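Long-range contacts in malonyl CoA-acyl carrier protein transacylase (Clostridium perfringens, PDB 3PTW), which probably transfers the malonyl group from coenzyme A to acyl carrier protein, the step that supplies malonyl units for fatty acid synthesis: residues A[119-124]-A[202-206]; A[128-134]-A[166-172]. All coordinates share one frame; numbering follows the deposited sequence.

Contact 1: residues A[119-124]-A[202-206]; sequences FMQEAV and MLQPA
With chi1 at -179°, V124 turns CG1 away from its own backbone N and sets CG2 beside that nitrogen; CG1 meets CE of M202 and CG2 meets its CB, so that both methyls lie along one side of the M202 chain, which is bent at chi3 (80°). The chains cross at about a right angle: CG1 of V124 lies 3.9 Å from CE of M202, while CG2 of V124 comes within 3.5 Å of the M202 carbonyl O. A second right-angled crossing joins M120 to L203, where CD2 of L203 rests 3.7 Å from CG of M120. These apolar contacts place the C-terminal part of helix 106-122 against the start of helix 204-214 in the acyl transferase domain, L203 being the N-cap residue of the latter. Small side chains permit the close approach. CB of A206 sits 3.4 Å from the carbonyl O of F119 and 4.0 Å from CB of A123, and the CA atoms of F119 and A206 are 4.8 Å apart. The F119 ring itself leads away from 202-206 and packs on K209 and E213 of helix 204-214. F198, in a loop, touches M120, whose side chain lies near, without touching, a GxSxG pattern that probably marks the nucleophile elbow.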
loop_
_atom_site.group_PDB
_atom_site.type_symbol
_atom_site.label_atom_id
_atom_site.label_comp_id
_atom_site.label_asym_id
_atom_site.label_seq_id
_atom_site.Cartn_x
_atom_site.Cartn_y
_atom_site.Cartn_z
ATOM N N PHE A 119 -13.595 8.581 1.611
ATOM C CA PHE A 119 -13.516 9.641 0.604
ATOM C C PHE A 119 -13.174 9.079 -0.783
ATOM O O PHE A 119 -13.772 9.484 -1.797
ATOM C CB PHE A 119 -12.508 10.739 0.996
ATOM C CG PHE A 119 -12.747 11.357 2.354
ATOM C CD1 PHE A 119 -14.037 11.503 2.871
ATOM C CD2 PHE A 119 -11.667 11.822 3.109
ATOM C CE1 PHE A 119 -14.252 12.082 4.130
ATOM C CE2 PHE A 119 -11.864 12.400 4.365
ATOM C CZ PHE A 119 -13.163 12.532 4.878
ATOM N N MET A 120 -12.221 8.146 -0.827
ATOM C CA MET A 120 -11.823 7.543 -2.096
ATOM C C MET A 120 -12.975 6.780 -2.759
ATOM O O MET A 120 -13.149 6.851 -3.983
ATOM C CB MET A 120 -10.613 6.631 -1.921
ATOM C CG MET A 120 -9.317 7.382 -1.620
ATOM S SD MET A 120 -7.954 6.285 -1.195
ATOM C CE MET A 120 -7.439 5.750 -2.822
ATOM N N GLN A 121 -13.762 6.066 -1.948
ATOM C CA GLN A 121 -14.870 5.269 -2.471
ATOM C C GLN A 121 -16.020 6.144 -2.969
ATOM O O GLN A 121 -16.640 5.830 -3.991
ATOM C CB GLN A 121 -15.373 4.267 -1.425
ATOM C CG GLN A 121 -16.154 3.044 -1.989
ATOM C CD GLN A 121 -15.429 2.319 -3.138
ATOM O OE1 GLN A 121 -16.031 2.010 -4.170
ATOM N NE2 GLN A 121 -14.140 2.063 -2.965
ATOM N N GLU A 122 -16.278 7.239 -2.256
ATOM C CA GLU A 122 -17.411 8.127 -2.533
ATOM C C GLU A 122 -17.147 9.220 -3.574
ATOM O O GLU A 122 -18.083 9.869 -4.014
ATOM C CB GLU A 122 -17.900 8.782 -1.237
ATOM C CG GLU A 122 -18.533 7.821 -0.245
ATOM C CD GLU A 122 -19.013 8.516 1.031
ATOM O OE1 GLU A 122 -18.574 9.662 1.302
ATOM O OE2 GLU A 122 -19.830 7.913 1.764
ATOM N N ALA A 123 -15.886 9.431 -3.954
ATOM C CA ALA A 123 -15.505 10.540 -4.851
ATOM C C ALA A 123 -16.233 10.507 -6.194
ATOM O O ALA A 123 -16.721 11.528 -6.673
ATOM C CB ALA A 123 -13.988 10.563 -5.076
ATOM N N VAL A 124 -16.283 9.314 -6.790
ATOM C CA VAL A 124 -16.932 9.078 -8.072
ATOM C C VAL A 124 -18.093 8.107 -7.846
ATOM O O VAL A 124 -17.963 7.152 -7.080
ATOM C CB VAL A 124 -15.921 8.479 -9.083
ATOM C CG1 VAL A 124 -16.571 8.235 -10.435
ATOM C CG2 VAL A 124 -14.711 9.403 -9.235
ATOM N N MET A 202 -9.769 12.072 -11.189
ATOM C CA MET A 202 -11.182 11.966 -10.801
ATOM C C MET A 202 -11.371 11.892 -9.298
ATOM O O MET A 202 -12.476 12.110 -8.804
ATOM C CB MET A 202 -11.848 10.758 -11.466
ATOM C CG MET A 202 -11.993 10.894 -12.970
ATOM S SD MET A 202 -12.533 9.358 -13.727
ATOM C CE MET A 202 -14.300 9.425 -13.381
ATOM N N LEU A 203 -10.302 11.569 -8.570
ATOM C CA LEU A 203 -10.369 11.535 -7.115
ATOM C C LEU A 203 -10.004 12.861 -6.480
ATOM O O LEU A 203 -9.742 12.926 -5.287
ATOM C CB LEU A 203 -9.517 10.397 -6.537
ATOM C CG LEU A 203 -10.332 9.229 -5.981
ATOM C CD1 LEU A 203 -11.137 8.549 -7.084
ATOM C CD2 LEU A 203 -9.431 8.220 -5.258
ATOM N N GLN A 204 -9.981 13.919 -7.286
ATOM C CA GLN A 204 -9.743 15.276 -6.791
ATOM C C GLN A 204 -10.616 15.607 -5.564
ATOM O O GLN A 204 -10.106 16.183 -4.612
ATOM C CB GLN A 204 -9.931 16.304 -7.925
ATOM C CG GLN A 204 -9.759 17.777 -7.534
ATOM C CD GLN A 204 -8.351 18.112 -7.036
ATOM O OE1 GLN A 204 -7.357 17.518 -7.473
ATOM N NE2 GLN A 204 -8.268 19.066 -6.117
ATOM N N PRO A 205 -11.918 15.226 -5.566
ATOM C CA PRO A 205 -12.755 15.564 -4.395
ATOM C C PRO A 205 -12.358 14.830 -3.112
ATOM O O PRO A 205 -12.514 15.380 -2.017
ATOM C CB PRO A 205 -14.165 15.148 -4.835
ATOM C CG PRO A 205 -14.109 15.128 -6.344
ATOM C CD PRO A 205 -12.733 14.617 -6.637
ATOM N N ALA A 206 -11.848 13.608 -3.241
ATOM C CA ALA A 206 -11.281 12.893 -2.093
ATOM C C ALA A 206 -9.966 13.495 -1.589
ATOM O O ALA A 206 -9.686 13.432 -0.395
ATOM C CB ALA A 206 -11.087 11.429 -2.421
#

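Contact 2: residues A[128-134]-A[166-172]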
loop_
_atom_site.group_PDB
_atom_site.type_symbol
_atom_site.label_atom_id
_atom_site.label_comp_id
_atom_site.label_asym_id
_atom_site.label_seq_id
_atom_site.Cartn_x
_atom_site.Cartn_y
_atom_site.Cartn_z
ATOM N N ILE A 128 -19.160 4.644 -13.126
ATOM C CA ILE A 128 -18.627 5.605 -14.094
ATOM C C ILE A 128 -17.123 5.482 -14.350
ATOM O O ILE A 128 -16.649 5.714 -15.474
ATOM C CB ILE A 128 -19.083 7.085 -13.828
ATOM C CG1 ILE A 128 -17.917 7.976 -13.416
ATOM C CG2 ILE A 128 -20.321 7.157 -12.884
ATOM C CD1 ILE A 128 -18.107 9.431 -13.761
ATOM N N GLY A 129 -16.382 5.101 -13.312
ATOM C CA GLY A 129 -14.941 4.981 -13.411
ATOM C C GLY A 129 -14.513 3.614 -12.936
ATOM O O GLY A 129 -15.272 2.930 -12.255
ATOM N N GLY A 130 -13.297 3.218 -13.291
ATOM C CA GLY A 130 -12.767 1.909 -12.900
ATOM C C GLY A 130 -11.264 1.845 -13.044
ATOM O O GLY A 130 -10.595 2.872 -13.142
ATOM N N MET A 131 -10.725 0.630 -13.031
ATOM C CA MET A 131 -9.287 0.438 -13.157
ATOM C C MET A 131 -8.995 -0.745 -14.062
ATOM O O MET A 131 -9.776 -1.710 -14.113
ATOM C CB MET A 131 -8.642 0.248 -11.785
ATOM C CG MET A 131 -8.830 1.451 -10.849
ATOM S SD MET A 131 -8.158 1.153 -9.197
ATOM C CE MET A 131 -6.459 1.696 -9.461
ATOM N N VAL A 132 -7.876 -0.656 -14.779
ATOM C CA VAL A 132 -7.484 -1.683 -15.728
ATOM C C VAL A 132 -6.019 -2.079 -15.538
ATOM O O VAL A 132 -5.122 -1.222 -15.608
ATOM C CB VAL A 132 -7.751 -1.233 -17.194
ATOM C CG1 VAL A 132 -7.210 -2.256 -18.187
ATOM C CG2 VAL A 132 -9.247 -1.007 -17.427
ATOM N N ALA A 133 -5.792 -3.372 -15.294
ATOM C CA ALA A 133 -4.442 -3.941 -15.284
ATOM C C ALA A 133 -3.877 -3.967 -16.713
ATOM O O ALA A 133 -4.565 -4.359 -17.653
ATOM C CB ALA A 133 -4.447 -5.357 -14.682
ATOM N N VAL A 134 -2.632 -3.526 -16.872
ATOM C CA VAL A 134 -1.988 -3.468 -18.191
ATOM C C VAL A 134 -0.711 -4.317 -18.143
ATOM O O VAL A 134 0.177 -4.057 -17.339
ATOM C CB VAL A 134 -1.669 -2.013 -18.617
ATOM C CG1 VAL A 134 -0.920 -1.973 -19.953
ATOM C CG2 VAL A 134 -2.947 -1.181 -18.716
ATOM N N ILE A 166 1.422 -2.575 -14.991
ATOM C CA ILE A 166 0.938 -1.211 -14.820
ATOM C C ILE A 166 -0.566 -1.265 -14.533
ATOM O O ILE A 166 -1.221 -2.236 -14.902
ATOM C CB ILE A 166 1.243 -0.373 -16.075
ATOM C CG1 ILE A 166 2.761 -0.129 -16.167
ATOM C CG2 ILE A 166 0.469 0.967 -16.085
ATOM C CD1 ILE A 166 3.237 0.354 -17.507
ATOM N N VAL A 167 -1.095 -0.263 -13.833
ATOM C CA VAL A 167 -2.547 -0.091 -13.761
ATOM C C VAL A 167 -2.925 1.291 -14.276
ATOM O O VAL A 167 -2.291 2.287 -13.937
ATOM C CB VAL A 167 -3.122 -0.330 -12.336
ATOM C CG1 VAL A 167 -4.653 -0.258 -12.348
ATOM C CG2 VAL A 167 -2.638 -1.687 -11.740
ATOM N N ILE A 168 -3.947 1.351 -15.123
ATOM C CA ILE A 168 -4.500 2.647 -15.527
ATOM C C ILE A 168 -5.912 2.822 -14.986
ATOM O O ILE A 168 -6.638 1.847 -14.794
ATOM C CB ILE A 168 -4.484 2.826 -17.061
ATOM C CG1 ILE A 168 -5.319 1.743 -17.776
ATOM C CG2 ILE A 168 -3.039 2.867 -17.561
ATOM C CD1 ILE A 168 -5.479 1.958 -19.317
ATOM N N SER A 169 -6.316 4.064 -14.745
ATOM C CA SER A 169 -7.675 4.310 -14.243
ATOM C C SER A 169 -8.287 5.554 -14.872
ATOM O O SER A 169 -7.593 6.354 -15.521
ATOM C CB SER A 169 -7.695 4.391 -12.705
ATOM O OG SER A 169 -7.137 5.606 -12.270
ATOM N N GLY A 170 -9.591 5.708 -14.690
ATOM C CA GLY A 170 -10.310 6.795 -15.332
ATOM C C GLY A 170 -11.745 6.405 -15.625
ATOM O O GLY A 170 -12.301 5.519 -14.967
ATOM N N GLU A 171 -12.348 7.056 -16.611
ATOM C CA GLU A 171 -13.741 6.769 -16.940
ATOM C C GLU A 171 -13.848 5.465 -17.699
ATOM O O GLU A 171 -13.050 5.199 -18.592
ATOM C CB GLU A 171 -14.355 7.891 -17.764
ATOM C CG GLU A 171 -14.232 9.240 -17.111
ATOM C CD GLU A 171 -14.768 10.314 -17.986
ATOM O OE1 GLU A 171 -13.955 11.042 -18.595
ATOM O OE2 GLU A 171 -16.001 10.404 -18.107
ATOM N N LEU A 172 -14.851 4.668 -17.329
ATOM C CA LEU A 172 -15.067 3.340 -17.898
ATOM C C LEU A 172 -15.190 3.375 -19.402
ATOM O O LEU A 172 -14.670 2.510 -20.099
ATOM C CB LEU A 172 -16.335 2.707 -17.315
ATOM C CG LEU A 172 -16.242 2.205 -15.875
ATOM C CD1 LEU A 172 -17.501 1.461 -15.522
ATOM C CD2 LEU A 172 -15.018 1.313 -15.670
#
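Main-chain bonds of V132 to I168 and of V134 to I166 make the two complete hydrogen-bonded pairs of this antiparallel pairing. V132 N donates to I168 O over 2.8 Å, and I168 N returns a bond to V132 O; V134 and I166 exchange a like pair. At G130 and G170 the pair is wider, with CA atoms 6.0 Å apart: G130 N still reaches G170 O at 3.0 Å, but the return bond from G170 N to G130 O is weak at 3.4 Å. Beyond the turn at G170, L172 N donates to I128 O at 2.8 Å and 175°, although it stands 27° out of the carbonyl plane. L172 CD2 then lies 3.5 Å from G130 N, over a backbone that carries no side chain there.

Side chains alternate between two faces. On one, CG2 of V134 meets CG1 of I168 at 3.9 Å; chi1 of 60° sets that CG1 between the backbone N and carbonyl carbon of I168. Helix 172-184 covers this face through L175, M179, A178 and I182, joined by V142 of helix 139-149. On the other, the bent M131 chain lays CE 3.9 Å from CG1 of V167, and its CG touches CB of S169. S169 OG is hydrogen-bonded to F198 O, tying the strand to a neighbouring loop. Past the corner, E171 OE1 accepts from I154 N. Strands 155-162 and 188-191 flank the pair, so these are the two central strands of the four-stranded antiparallel sheet, helix-covered on one face, that forms the small ferredoxin-like subdomain of malonyl-CoA:ACP transacylases.

Contact 2 is the more buried, with 9 of its 14 touching residues buried against 3 of 8 in contact 1, and it covers 603 Å² rather than 373 Å². Its cohesion comes from paired backbone bonds within one sheet, whereas contact 1 joins the end of helix 106-122 and the start of helix 204-214, with the loop residues beside them, mainly by apolar side chains. After a short connection helix 106-122 is followed by strand 129-135, and contact 2 is nested in the chain loop that contact 1 closes. Their centres are 14 Å apart, yet they touch: M202 SD packs 3.6 Å from G170 C. M202 therefore bridges the helix junction and one end of the two central strands, while F198 touches both M120 and M131.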